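Sqt1 (Chaetomium thermophilum, PDB 4ZOY) is a WD40-repeat chaperone of ribosome biogenesis that probably captures its ribosomal protein client while that protein is still being translated. Local coordinates at residues G271-V276 against Q325-N330; G164-F169 against F187-P192; S91-T96 against G108-R113. All blocks are in the same frame, centred on the assembly; numbering follows the deposited sequence.

Contact 1 of 3, residues G271-V276 against Q325-N330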
# COMPACT_ATOMS: atom_id res chain seq x y z
N GLY A 271 8.21 -2.28 -17.16
CA GLY A 271 8.87 -1.17 -16.50
C GLY A 271 8.22 0.18 -16.78
O GLY A 271 8.79 1.21 -16.43
N GLN A 272 7.04 0.17 -17.39
CA GLN A 272 6.46 1.43 -17.84
C GLN A 272 5.76 2.18 -16.71
O GLN A 272 5.10 1.57 -15.86
CB GLN A 272 5.47 1.21 -18.97
CG GLN A 272 6.14 0.75 -20.26
CD GLN A 272 5.23 0.92 -21.46
OE1 GLN A 272 4.99 2.04 -21.92
NE2 GLN A 272 4.72 -0.19 -21.97
N ILE A 273 5.94 3.49 -16.73
CA ILE A 273 5.27 4.40 -15.82
C ILE A 273 4.65 5.52 -16.64
O ILE A 273 5.28 6.03 -17.56
CB ILE A 273 6.24 5.00 -14.79
CG1 ILE A 273 6.89 3.91 -13.96
CG2 ILE A 273 5.51 6.00 -13.89
CD1 ILE A 273 8.10 4.36 -13.20
N LYS A 274 3.41 5.89 -16.33
CA LYS A 274 2.77 7.04 -16.97
C LYS A 274 2.39 8.06 -15.90
O LYS A 274 1.88 7.68 -14.85
CB LYS A 274 1.52 6.62 -17.75
CG LYS A 274 1.74 5.58 -18.83
CD LYS A 274 2.40 6.21 -20.04
CE LYS A 274 2.71 5.18 -21.11
NZ LYS A 274 3.25 5.85 -22.35
N ILE A 275 2.64 9.33 -16.18
CA ILE A 275 2.26 10.44 -15.31
C ILE A 275 1.08 11.18 -15.94
O ILE A 275 1.19 11.64 -17.08
CB ILE A 275 3.42 11.43 -15.07
CG1 ILE A 275 4.69 10.68 -14.65
CG2 ILE A 275 3.03 12.48 -14.03
CD1 ILE A 275 4.54 9.84 -13.38
N VAL A 276 -0.03 11.28 -15.22
CA VAL A 276 -1.27 11.86 -15.75
C VAL A 276 -1.73 13.00 -14.86
O VAL A 276 -1.70 12.89 -13.63
CB VAL A 276 -2.38 10.80 -15.86
CG1 VAL A 276 -3.67 11.41 -16.38
CG2 VAL A 276 -1.95 9.66 -16.78
N GLN A 325 10.33 4.58 -18.88
CA GLN A 325 10.71 3.20 -19.01
C GLN A 325 12.17 2.87 -19.06
O GLN A 325 12.82 2.69 -20.18
CB GLN A 325 10.02 2.58 -20.24
CG GLN A 325 10.09 1.07 -20.38
CD GLN A 325 9.48 0.53 -21.66
OE1 GLN A 325 9.29 1.22 -22.62
NE2 GLN A 325 9.17 -0.72 -21.65
N ILE A 326 12.61 2.93 -17.80
CA ILE A 326 13.96 2.71 -17.37
C ILE A 326 14.14 1.33 -16.84
O ILE A 326 15.07 0.77 -16.98
CB ILE A 326 14.31 3.68 -16.20
CG1 ILE A 326 14.24 5.13 -16.62
CG2 ILE A 326 15.66 3.39 -15.57
CD1 ILE A 326 15.16 5.52 -17.75
N GLN A 327 13.19 0.82 -16.14
CA GLN A 327 13.28 -0.54 -15.63
C GLN A 327 12.74 -1.54 -16.64
O GLN A 327 12.21 -1.15 -17.68
CB GLN A 327 12.55 -0.62 -14.29
CG GLN A 327 13.18 0.31 -13.28
CD GLN A 327 12.21 0.77 -12.21
OE1 GLN A 327 11.34 1.59 -12.47
NE2 GLN A 327 12.38 0.25 -11.00
N SER A 328 12.87 -2.84 -16.35
CA SER A 328 12.66 -3.84 -17.40
C SER A 328 11.48 -4.77 -17.17
O SER A 328 11.15 -5.59 -18.03
CB SER A 328 13.93 -4.68 -17.58
OG SER A 328 14.16 -5.52 -16.45
N ASP A 329 10.84 -4.67 -16.01
CA ASP A 329 9.75 -5.57 -15.68
C ASP A 329 8.73 -4.80 -14.84
O ASP A 329 8.97 -3.64 -14.50
CB ASP A 329 10.28 -6.82 -14.95
CG ASP A 329 9.40 -8.05 -15.13
OD1 ASP A 329 8.20 -7.94 -15.45
OD2 ASP A 329 9.93 -9.17 -14.91
N ASN A 330 7.62 -5.46 -14.52
CA ASN A 330 6.48 -4.85 -13.84
C ASN A 330 6.85 -3.86 -12.75
O ASN A 330 7.68 -4.14 -11.88
CB ASN A 330 5.60 -5.94 -13.22
CG ASN A 330 4.94 -6.84 -14.24
OD1 ASN A 330 5.15 -6.71 -15.45
ND2 ASN A 330 4.12 -7.78 -13.76
O HOH W 1 10.95 2.38 -15.19

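Contact 2 of 3, residues G164-F169 against F187-P192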
# COMPACT_ATOMS: atom_id res chain seq x y z
N GLY A 164 -12.82 -6.27 -11.37
CA GLY A 164 -12.55 -4.94 -11.85
C GLY A 164 -13.30 -3.87 -11.09
O GLY A 164 -13.07 -2.69 -11.30
N SER A 165 -14.20 -4.29 -10.21
CA SER A 165 -15.03 -3.31 -9.52
C SER A 165 -14.28 -2.62 -8.38
O SER A 165 -13.32 -3.15 -7.82
CB SER A 165 -16.33 -3.95 -8.99
OG SER A 165 -16.11 -4.79 -7.88
N VAL A 166 -14.72 -1.41 -8.08
CA VAL A 166 -14.17 -0.61 -7.01
C VAL A 166 -15.32 -0.16 -6.14
O VAL A 166 -16.28 0.43 -6.64
CB VAL A 166 -13.38 0.58 -7.56
CG1 VAL A 166 -12.96 1.52 -6.43
CG2 VAL A 166 -12.17 0.09 -8.34
N TRP A 167 -15.23 -0.46 -4.85
CA TRP A 167 -16.28 -0.15 -3.88
C TRP A 167 -15.76 0.83 -2.84
O TRP A 167 -14.63 0.71 -2.37
CB TRP A 167 -16.78 -1.43 -3.20
CG TRP A 167 -17.44 -2.37 -4.16
CD1 TRP A 167 -16.83 -3.12 -5.13
CD2 TRP A 167 -18.84 -2.67 -4.25
NE1 TRP A 167 -17.76 -3.85 -5.82
CE2 TRP A 167 -19.00 -3.60 -5.30
CE3 TRP A 167 -19.97 -2.24 -3.54
CZ2 TRP A 167 -20.26 -4.10 -5.66
CZ3 TRP A 167 -21.21 -2.75 -3.90
CH2 TRP A 167 -21.34 -3.67 -4.95
N VAL A 168 -16.59 1.81 -2.49
CA VAL A 168 -16.27 2.71 -1.40
C VAL A 168 -17.34 2.58 -0.32
O VAL A 168 -18.53 2.74 -0.62
CB VAL A 168 -16.17 4.18 -1.88
CG1 VAL A 168 -15.82 5.09 -0.72
CG2 VAL A 168 -15.13 4.30 -3.01
N PHE A 169 -16.92 2.26 0.90
CA PHE A 169 -17.85 2.06 2.01
C PHE A 169 -17.58 3.06 3.10
O PHE A 169 -16.43 3.43 3.33
CB PHE A 169 -17.71 0.65 2.62
CG PHE A 169 -17.94 -0.47 1.67
CD1 PHE A 169 -19.23 -0.91 1.42
CD2 PHE A 169 -16.88 -1.11 1.04
CE1 PHE A 169 -19.47 -1.97 0.54
CE2 PHE A 169 -17.10 -2.16 0.17
CZ PHE A 169 -18.40 -2.60 -0.09
N PHE A 187 -17.88 0.02 -11.86
CA PHE A 187 -17.66 -1.15 -12.69
C PHE A 187 -17.07 -0.76 -14.03
O PHE A 187 -17.53 -1.22 -15.08
CB PHE A 187 -18.97 -1.92 -12.87
CG PHE A 187 -19.63 -2.28 -11.58
CD1 PHE A 187 -19.25 -3.42 -10.89
CD2 PHE A 187 -20.62 -1.47 -11.04
CE1 PHE A 187 -19.85 -3.75 -9.68
CE2 PHE A 187 -21.22 -1.79 -9.83
CZ PHE A 187 -20.83 -2.93 -9.16
N LEU A 188 -16.05 0.08 -14.00
CA LEU A 188 -15.45 0.60 -15.22
C LEU A 188 -14.30 -0.26 -15.73
O LEU A 188 -14.19 -0.48 -16.93
CB LEU A 188 -15.00 2.05 -15.01
CG LEU A 188 -16.14 3.03 -14.74
CD1 LEU A 188 -15.62 4.45 -14.65
CD2 LEU A 188 -17.22 2.92 -15.80
N HIS A 189 -13.42 -0.73 -14.84
CA HIS A 189 -12.38 -1.68 -15.26
C HIS A 189 -13.04 -2.95 -15.78
O HIS A 189 -14.08 -3.35 -15.26
CB HIS A 189 -11.44 -2.06 -14.11
CG HIS A 189 -10.67 -0.92 -13.52
ND1 HIS A 189 -9.85 -0.09 -14.26
CD2 HIS A 189 -10.54 -0.51 -12.24
CE1 HIS A 189 -9.27 0.78 -13.46
NE2 HIS A 189 -9.67 0.55 -12.22
N THR A 190 -12.42 -3.59 -16.77
CA THR A 190 -12.96 -4.83 -17.35
C THR A 190 -12.11 -6.06 -17.01
O THR A 190 -12.43 -7.17 -17.42
CB THR A 190 -13.10 -4.74 -18.89
OG1 THR A 190 -11.81 -4.82 -19.51
CG2 THR A 190 -13.78 -3.45 -19.29
N GLY A 191 -11.02 -5.84 -16.28
CA GLY A 191 -10.21 -6.92 -15.76
C GLY A 191 -9.89 -6.60 -14.31
O GLY A 191 -10.27 -5.54 -13.82
N PRO A 192 -9.17 -7.51 -13.62
CA PRO A 192 -8.85 -7.32 -12.20
C PRO A 192 -8.34 -5.92 -11.88
O PRO A 192 -7.49 -5.38 -12.59
CB PRO A 192 -7.76 -8.36 -11.95
CG PRO A 192 -8.11 -9.47 -12.92
CD PRO A 192 -8.64 -8.78 -14.15
O HOH W 2 -13.99 -0.02 -11.92

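Contact 3 of 3, residues S91-T96 against G108-R113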
# COMPACT_ATOMS: atom_id res chain seq x y z
N SER A 91 -7.76 -17.00 1.85
CA SER A 91 -6.70 -16.14 2.39
C SER A 91 -7.13 -14.71 2.67
O SER A 91 -7.83 -14.11 1.88
CB SER A 91 -5.52 -16.10 1.42
OG SER A 91 -5.10 -17.41 1.10
N ILE A 92 -6.69 -14.17 3.80
CA ILE A 92 -6.81 -12.72 4.00
C ILE A 92 -5.77 -12.03 3.12
O ILE A 92 -4.59 -12.35 3.20
CB ILE A 92 -6.63 -12.30 5.46
CG1 ILE A 92 -7.74 -12.92 6.33
CG2 ILE A 92 -6.63 -10.77 5.56
CD1 ILE A 92 -7.69 -12.53 7.80
N ASN A 93 -6.23 -11.09 2.30
CA ASN A 93 -5.38 -10.46 1.30
C ASN A 93 -5.20 -8.96 1.53
O ASN A 93 -4.32 -8.33 0.94
CB ASN A 93 -6.00 -10.69 -0.09
CG ASN A 93 -5.01 -10.47 -1.21
OD1 ASN A 93 -3.86 -10.90 -1.13
ND2 ASN A 93 -5.45 -9.80 -2.26
N ALA A 94 -6.04 -8.41 2.40
CA ALA A 94 -6.04 -6.98 2.67
C ALA A 94 -6.47 -6.72 4.11
O ALA A 94 -7.35 -7.42 4.62
CB ALA A 94 -6.97 -6.26 1.70
N LEU A 95 -5.83 -5.74 4.74
CA LEU A 95 -6.17 -5.27 6.08
C LEU A 95 -6.04 -3.78 6.15
O LEU A 95 -5.11 -3.21 5.57
CB LEU A 95 -5.25 -5.86 7.14
CG LEU A 95 -5.45 -7.34 7.47
CD1 LEU A 95 -4.19 -7.84 8.16
CD2 LEU A 95 -6.67 -7.52 8.36
N THR A 96 -6.94 -3.13 6.88
CA THR A 96 -6.72 -1.73 7.18
C THR A 96 -7.40 -1.32 8.48
O THR A 96 -8.47 -1.82 8.84
CB THR A 96 -7.20 -0.84 6.02
OG1 THR A 96 -6.71 0.50 6.21
CG2 THR A 96 -8.69 -0.82 5.95
N GLY A 108 -10.07 -8.20 4.50
CA GLY A 108 -10.60 -8.49 3.18
C GLY A 108 -9.96 -9.73 2.62
O GLY A 108 -8.74 -9.87 2.65
N GLY A 109 -10.78 -10.65 2.12
CA GLY A 109 -10.25 -11.93 1.71
C GLY A 109 -10.34 -12.28 0.24
O GLY A 109 -11.05 -11.63 -0.54
N MET A 110 -9.62 -13.33 -0.12
CA MET A 110 -9.73 -13.96 -1.43
C MET A 110 -11.08 -14.67 -1.57
O MET A 110 -11.40 -15.21 -2.62
CB MET A 110 -8.58 -14.94 -1.64
CG MET A 110 -7.22 -14.26 -1.71
SD MET A 110 -7.11 -13.20 -3.17
CE MET A 110 -7.27 -14.44 -4.45
N ASP A 111 -11.85 -14.66 -0.49
CA ASP A 111 -13.23 -15.14 -0.50
C ASP A 111 -14.20 -14.00 -0.78
O ASP A 111 -15.41 -14.22 -0.85
CB ASP A 111 -13.58 -15.83 0.83
CG ASP A 111 -13.26 -14.97 2.06
OD1 ASP A 111 -12.89 -13.78 1.92
OD2 ASP A 111 -13.41 -15.49 3.19
N GLY A 112 -13.68 -12.79 -0.93
CA GLY A 112 -14.53 -11.64 -1.20
C GLY A 112 -15.17 -11.05 0.04
O GLY A 112 -15.88 -10.04 -0.03
N ARG A 113 -14.95 -11.68 1.19
CA ARG A 113 -15.53 -11.19 2.43
C ARG A 113 -14.78 -9.97 2.95
O ARG A 113 -13.55 -9.96 3.02
CB ARG A 113 -15.53 -12.27 3.50
CG ARG A 113 -16.35 -13.49 3.17
CD ARG A 113 -16.26 -14.51 4.29
NE ARG A 113 -16.40 -15.88 3.79
CZ ARG A 113 -17.56 -16.51 3.69
NH1 ARG A 113 -18.68 -15.91 4.06
NH2 ARG A 113 -17.61 -17.75 3.22

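Contact 1 of 3, residues G271-V276 against Q325-N330
Gly271 backs straight into the loop of Gln327 and Asp329, and this is the tight end of the contact. Its CA lies 3.5 Å from Gln327 O, with the CA-H pointing almost squarely at the oxygen (174° at the hydrogen), and 3.2 Å from Asp329 O. There is no room for a side chain here: a CB would run into Gln327 O, and the positive phi already calls for glycine. A single water fills the corner beside it, donating to Gly271 O (2.8 Å) and to Gln327 OE1 (2.9 Å) while accepting from Gln327 N. The other end of that amide is tied down too, since Gln327 NE2 is held by Ala345 O and Ser351 OG.

Toward solvent the packing relaxes into one side chain laid across another. Gln325 is extended, its CG anti to the backbone N (chi1 -169°), which lays its amide over that of Gln272, the two planes stacked and only 19° apart. Gln272 CG touches Gln325 CD at 3.6 Å, and Gln325 NE2 is anchored on Gly270 O. A turn entering strand 273-277, met by the loop that runs from strand 320-324 into the next sheet, is the blade-to-blade junction of a WD40 beta-propeller.

Contact 2 of 3, residues G164-F169 against F187-P192
The rings of Trp167 and Phe187 meet obliquely at this junction between two blades of the WD40 propeller, their planes perpendicular (90°) and the centroid of the indole six-membered ring 5.8 Å from that of the phenyl; the contact is made by Trp167 CZ2 against Phe187 CZ at 3.7 Å. At the edge of the indole, in its plane, sits Ser165 OG, which accepts the NE1 hydrogen. The third flat group, the imidazole of His189, has Gly164 O lying against CB and CD2 at its edge, in the ring plane, and Val166 CG2 close to that plane, while the ring of His215 meets it at a steep tilt.

Strand 166-171 is the third of its blade, and the 187-192 loop carries the chain to strand 193-198 of the next. His189 is fixed through both nitrogens, to Thr207 OG1 and Ser213 OG, reminiscent of the histidine-centred network of WD40 repeats.

Ser165 reaches the indole because chi1 (73°) sets OG between its backbone N and carbonyl carbon; OG also bonds to Asp163 OD1, and CB packs on Phe187 CD1 at 3.5 Å. With an alanine in place of Trp167, Phe187 CZ would probably face a gap and Ser165 OG would lose its indole donor. Gly164 has its CA only 3.1 Å from Gly191 O, and a CB there would collide with that oxygen and with His189 O. Beside it a water donates to Gly164 O at 2.9 Å and accepts from His189 N at 3.1 Å.

Contact 3 of 3, residues S91-T96 against G108-R113
Gly108 O is gripped by two successive amides, Asn93 N at 2.8 Å and Ala94 N at 3.1 Å, the first in the carbonyl plane and the second tilted 20° from it. Two residues facing one make a classic beta bulge. On one flank Gly108 N returns a bond to Ala94 O; on the other, past the non-hydrogen-bonded pair of Ile92 and Gly109, Met110 N gives a straight bond to Ser91 O (2.8 Å, 169°).

Met110 does the side-chain touching: its CG lies 3.6 Å from Ser91 O, and the chain then bends to bring SD 3.9 Å from Asn93 ND2. Asn93 leans that way because its CG is anti to the backbone N (chi1 -162°), and its ND2 bonds to Ile142 O.

Farther out, a type I turn from Gly109 to Gly112 carries Asp111, whose OD1 takes Arg113 N at 3.0 Å from above the carboxylate plane, an Asx turn. His88 ND1 also bonds to that OD1, and Thr89 N to OD2. The hairpin of strands 92-97 and 104-109 begins a blade: Leu95 packs on Ala20 and Ala22 of strand 18-23 in the preceding sheet, and Ala94 on Phe145 of strand 142-147 in the following one.

Overall arrangement
Eight four-stranded antiparallel sheets form the ring; contacts 1 and 2 sit at junctions between successive blades and contact 3 inside one blade, in series along the chain, none touching another. Contacts 1 and 2, with centres 23 Å apart, hold equivalent elements: a glycine before the third strand of a blade meets the loop leading to the next, each with a bridging water. They differ in dress, contact 1 being partly buried with stacked amides at its rim, contact 2 more buried and aromatic. Contact 3, 16 Å from contact 2 between centres, is buried too, but there direct backbone hydrogen bonds take the place of the bridging water, though a glycine, Gly108, is again central.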